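Local coordinates for periplasmic divalent cation tolerance protein CutA (Pyrococcus horikoshii, PDB 1UKU), which binds copper between trimers and takes part in resistance to heavy metals, copper binding probably driving its trimers into larger assemblies, at residues P9-A14 with L32-A37; A28-R33 with A53-R58. All coordinates share one frame; numbering follows the deposited sequence.

Contact 1: residues P9-A14 with L32-A37; sequences PDWESA and LREHRA
L32 meets the first turn of helix 11-23 with both ends of its side chain. Its CB lies 3.6 Å from CZ3 of W11, approaching the six-membered ring obliquely, and its branch CD2 is 4.0 Å from the same CZ3. CD2 of L32 also lies 3.9 Å from CB of A14, so a branched leucine can touch the indole and A14 together. The isobutyl group and the indole slide past one another in opposite directions. The small A14, whose CB points at the strand, is consistent with the close approach of the helix, with 7.8 Å between the CA atoms of A14 and L32. V51 on strand 44-57 is a further neighbour of both W11 and L32. The next residue, R33, leaves the strand with its CB directed away from the helix, and its NH1 donates to ND1 of H35 at 2.8 Å, the acceptor lying in the guanidinium plane.

This is a helix packed on one face of the antiparallel sheet of a ferredoxin-like fold, as in the GlnB-like relatives, and W11 sits where the helix begins, next to the subunit boundary: R36 of the third subunit makes a cation-pi contact with its indole.

E34 supplies the polar part. The indole offers an apolar ring to L32 and one N-H, for which a carboxylate is an apt acceptor. The E34 chain, extended beyond CG, crosses the indole at about a right angle, bringing OE1 within 2.9 Å of NE1 of W11. The bond is nearly straight, 167° at the hydrogen, and lies close to the ring plane, using the anti lone pair of OE1, with the carboxylate turned 65° from the ring. Further on, NE2 of H35 is hydrogen-bonded to OE1 of E50.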
# COMPACT_ATOMS: atom_id res chain seq x y z
N PRO A 9 14.38 6.57 -7.17
CA PRO A 9 15.68 6.32 -6.55
C PRO A 9 16.02 7.22 -5.36
O PRO A 9 16.83 6.78 -4.54
CB PRO A 9 16.64 6.49 -7.72
CG PRO A 9 15.96 7.47 -8.57
CD PRO A 9 14.51 7.02 -8.55
N ASP A 10 15.43 8.40 -5.22
CA ASP A 10 15.48 9.11 -3.93
C ASP A 10 14.46 10.25 -3.96
O ASP A 10 13.59 10.32 -4.84
CB ASP A 10 16.87 9.66 -3.56
CG ASP A 10 17.06 9.88 -2.02
OD1 ASP A 10 17.14 8.87 -1.28
OD2 ASP A 10 17.17 11.02 -1.48
N TRP A 11 14.59 11.12 -2.97
CA TRP A 11 13.61 12.11 -2.66
C TRP A 11 13.57 13.22 -3.67
O TRP A 11 12.49 13.76 -3.93
CB TRP A 11 13.93 12.69 -1.27
CG TRP A 11 13.49 11.81 -0.15
CD1 TRP A 11 14.25 10.94 0.55
CD2 TRP A 11 12.16 11.66 0.32
NE1 TRP A 11 13.48 10.28 1.47
CE2 TRP A 11 12.18 10.70 1.33
CE3 TRP A 11 10.94 12.27 -0.02
CZ2 TRP A 11 11.01 10.33 2.02
CZ3 TRP A 11 9.81 11.91 0.67
CH2 TRP A 11 9.84 10.95 1.66
N GLU A 12 14.71 13.63 -4.21
CA GLU A 12 14.72 14.76 -5.13
C GLU A 12 13.93 14.43 -6.39
O GLU A 12 13.10 15.22 -6.79
CB GLU A 12 16.13 15.21 -5.48
CG GLU A 12 16.20 16.47 -6.33
CD GLU A 12 15.73 17.73 -5.63
OE1 GLU A 12 15.83 17.85 -4.37
OE2 GLU A 12 15.21 18.60 -6.36
N SER A 13 14.17 13.27 -6.98
CA SER A 13 13.40 12.86 -8.15
C SER A 13 11.94 12.64 -7.78
O SER A 13 11.06 13.06 -8.51
CB SER A 13 13.96 11.61 -8.82
OG SER A 13 14.10 10.53 -7.94
N ALA A 14 11.65 11.98 -6.67
CA ALA A 14 10.29 11.71 -6.30
C ALA A 14 9.53 13.03 -6.15
O ALA A 14 8.41 13.17 -6.65
CB ALA A 14 10.27 10.93 -5.01
N LEU A 32 4.59 9.92 0.02
CA LEU A 32 5.95 9.43 -0.26
C LEU A 32 6.56 8.87 0.99
O LEU A 32 6.52 9.50 2.03
CB LEU A 32 6.84 10.55 -0.77
CG LEU A 32 6.64 10.97 -2.25
CD1 LEU A 32 5.21 11.24 -2.67
CD2 LEU A 32 7.55 12.16 -2.56
N ARG A 33 7.18 7.71 0.89
CA ARG A 33 7.90 7.13 2.03
C ARG A 33 9.00 6.19 1.52
O ARG A 33 8.87 5.56 0.50
CB ARG A 33 6.98 6.41 3.03
CG ARG A 33 6.62 4.98 2.69
CD ARG A 33 5.72 4.86 1.56
NE ARG A 33 5.43 3.45 1.17
CZ ARG A 33 6.21 2.66 0.45
NH1 ARG A 33 7.40 3.05 0.04
NH2 ARG A 33 5.78 1.45 0.09
N GLU A 34 10.10 6.16 2.25
CA GLU A 34 11.22 5.28 1.94
C GLU A 34 10.88 3.79 2.02
O GLU A 34 10.05 3.36 2.83
CB GLU A 34 12.40 5.62 2.88
CG GLU A 34 13.02 6.98 2.58
CD GLU A 34 14.01 7.43 3.65
OE1 GLU A 34 14.34 8.64 3.70
OE2 GLU A 34 14.48 6.58 4.46
N HIS A 35 11.58 3.02 1.20
CA HIS A 35 11.60 1.57 1.38
C HIS A 35 12.91 1.03 0.84
O HIS A 35 13.67 1.76 0.19
CB HIS A 35 10.40 0.87 0.72
CG HIS A 35 10.37 0.99 -0.77
ND1 HIS A 35 9.36 1.64 -1.45
CD2 HIS A 35 11.22 0.51 -1.71
CE1 HIS A 35 9.63 1.60 -2.75
NE2 HIS A 35 10.74 0.90 -2.93
N ARG A 36 13.17 -0.23 1.13
CA ARG A 36 14.30 -0.95 0.56
C ARG A 36 13.77 -1.96 -0.44
O ARG A 36 12.88 -2.79 -0.14
CB ARG A 36 15.10 -1.64 1.67
CG ARG A 36 15.82 -0.61 2.53
CD ARG A 36 16.38 -1.17 3.79
NE ARG A 36 17.35 -0.25 4.38
CZ ARG A 36 17.07 0.75 5.20
NH1 ARG A 36 15.82 1.01 5.58
NH2 ARG A 36 18.07 1.50 5.67
N ALA A 37 14.29 -1.90 -1.66
CA ALA A 37 13.85 -2.76 -2.74
C ALA A 37 14.86 -3.90 -2.96
O ALA A 37 16.04 -3.68 -2.89
CB ALA A 37 13.68 -1.99 -4.02

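Contact 2: residues A28-R33 with A53-R58; sequences ACANLR and AILKTR
A30 lays its methyl against L55, with CB of A30 3.6 Å from CD2 of L55, in a non-hydrogen-bonded pair of two antiparallel strands. Further along the same face, CD1 of L32 meets CB of A53 at 4.1 Å. V18 of helix 11-23 covers A30 and L55, so this face belongs to the core between helix and sheet, where alanine and leucine together give a close, wholly apolar fit.

Between these pairs the backbones of N31 and I54 grip each other twice: N31 N donates to I54 O at 2.8 Å, and I54 N returns the bond to N31 O at 2.9 Å with an almost linear hydrogen (178°). Nearer the end of the pairing, K56 N reaches C29 O and A28 N reaches K56 O. The axes of 29-33 and 53-57 pass 4.6 Å apart at 170°, as befits two arms of a beta hairpin.

The face bearing N31, I54 and K56 is more polar. With CG anti to its carbonyl carbon (chi1 -67°), N31 holds its amide near the backbone, where ND2 donates to A30 O at 3.1 Å from above the carbonyl plane; the bond comes side-on to the C=O and is probably modest. OD1 of N31 accepts from the hydroxyl of Y5 of the third subunit. The K56 side chain touches I3 and Y92, but the placement of its amino end is doubtful. Asparagine suits this buried place, consistent with an amide whose two ends are both satisfied, one within its own strand and one by a neighbouring subunit.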
# COMPACT_ATOMS: atom_id res chain seq x y z
N ALA A 28 -4.31 14.38 -7.47
CA ALA A 28 -4.76 15.23 -6.38
C ALA A 28 -3.81 15.24 -5.20
O ALA A 28 -3.76 16.20 -4.44
CB ALA A 28 -6.13 14.81 -5.90
N CYS A 29 -3.09 14.14 -5.02
CA CYS A 29 -2.15 14.07 -3.91
C CYS A 29 -1.23 12.89 -4.07
O CYS A 29 -1.48 11.97 -4.85
CB CYS A 29 -2.89 14.01 -2.62
SG CYS A 29 -3.80 12.58 -2.50
N ALA A 30 -0.12 12.97 -3.34
CA ALA A 30 0.90 11.94 -3.28
C ALA A 30 1.32 11.71 -1.82
O ALA A 30 1.33 12.64 -1.03
CB ALA A 30 2.06 12.33 -4.10
N ASN A 31 1.58 10.45 -1.47
CA ASN A 31 2.16 10.08 -0.19
C ASN A 31 3.50 9.38 -0.50
O ASN A 31 3.53 8.38 -1.22
CB ASN A 31 1.26 9.10 0.56
CG ASN A 31 -0.07 9.67 1.02
OD1 ASN A 31 -0.88 8.88 1.51
ND2 ASN A 31 -0.29 10.99 0.96
N LEU A 32 4.59 9.92 0.02
CA LEU A 32 5.95 9.43 -0.26
C LEU A 32 6.56 8.87 0.99
O LEU A 32 6.52 9.50 2.03
CB LEU A 32 6.84 10.55 -0.77
CG LEU A 32 6.64 10.97 -2.25
CD1 LEU A 32 5.21 11.24 -2.67
CD2 LEU A 32 7.55 12.16 -2.56
N ARG A 33 7.18 7.71 0.89
CA ARG A 33 7.90 7.13 2.03
C ARG A 33 9.00 6.19 1.52
O ARG A 33 8.87 5.56 0.50
CB ARG A 33 6.98 6.41 3.03
CG ARG A 33 6.62 4.98 2.69
CD ARG A 33 5.72 4.86 1.56
NE ARG A 33 5.43 3.45 1.17
CZ ARG A 33 6.21 2.66 0.45
NH1 ARG A 33 7.40 3.05 0.04
NH2 ARG A 33 5.78 1.45 0.09
N ALA A 53 5.97 6.03 -3.92
CA ALA A 53 4.97 7.10 -4.08
C ALA A 53 3.61 6.50 -4.37
O ALA A 53 3.45 5.74 -5.33
CB ALA A 53 5.37 8.03 -5.19
N ILE A 54 2.68 6.85 -3.51
CA ILE A 54 1.28 6.49 -3.65
C ILE A 54 0.56 7.75 -4.15
O ILE A 54 0.45 8.75 -3.45
CB ILE A 54 0.70 6.04 -2.29
CG1 ILE A 54 1.42 4.80 -1.76
CG2 ILE A 54 -0.79 5.73 -2.44
CD1 ILE A 54 1.34 4.62 -0.24
N LEU A 55 0.05 7.68 -5.37
CA LEU A 55 -0.64 8.77 -6.03
C LEU A 55 -2.13 8.52 -6.11
O LEU A 55 -2.54 7.39 -6.29
CB LEU A 55 -0.10 8.98 -7.45
CG LEU A 55 1.43 8.87 -7.64
CD1 LEU A 55 1.79 9.03 -9.08
CD2 LEU A 55 2.15 9.92 -6.78
N LYS A 56 -2.92 9.57 -5.97
CA LYS A 56 -4.39 9.43 -5.97
C LYS A 56 -4.95 10.30 -7.08
O LYS A 56 -4.63 11.47 -7.17
CB LYS A 56 -4.96 9.82 -4.60
CG LYS A 56 -4.29 9.05 -3.42
CD LYS A 56 -4.60 9.60 -2.02
CE LYS A 56 -3.32 9.79 -1.11
NZ LYS A 56 -2.53 11.13 -1.25
N THR A 57 -5.77 9.71 -7.95
CA THR A 57 -6.35 10.50 -9.06
C THR A 57 -7.65 9.86 -9.55
O THR A 57 -8.14 8.91 -8.96
CB THR A 57 -5.32 10.71 -10.19
OG1 THR A 57 -5.80 11.75 -11.07
CG2 THR A 57 -5.14 9.46 -11.04
N ARG A 58 -8.21 10.43 -10.61
CA ARG A 58 -9.41 9.89 -11.24
C ARG A 58 -9.09 8.79 -12.20
O ARG A 58 -8.07 8.81 -12.87
CB ARG A 58 -10.17 10.97 -12.01
CG ARG A 58 -10.54 12.21 -11.23
CD ARG A 58 -11.61 13.02 -11.93
NE ARG A 58 -11.31 13.28 -13.33
CZ ARG A 58 -10.89 14.43 -13.82
NH1 ARG A 58 -10.61 15.46 -13.01
NH2 ARG A 58 -10.67 14.55 -15.13

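Overall arrangement
Contacts 1 and 2 follow each other along strand 29-41, sharing L32 and R33, and their centres are 13 Å apart. Contact 2 ties this strand to its hairpin partner 44-57, and its centre is about 6 Å from the centre of the chain; contact 1, about 11 Å from that centre, sets the start of helix 11-23 against the strand further along. L32 serves both, facing the helix while staying in the sheet. Both contacts touch the third subunit, where the sheet runs on between chains. The copper ion, at the site of D48 and K49, is about 10 Å from the side chain of E34, which belongs to contact 1 alone, and about 13 Å from that of the shared R33; contact 2 lies away from the metal site.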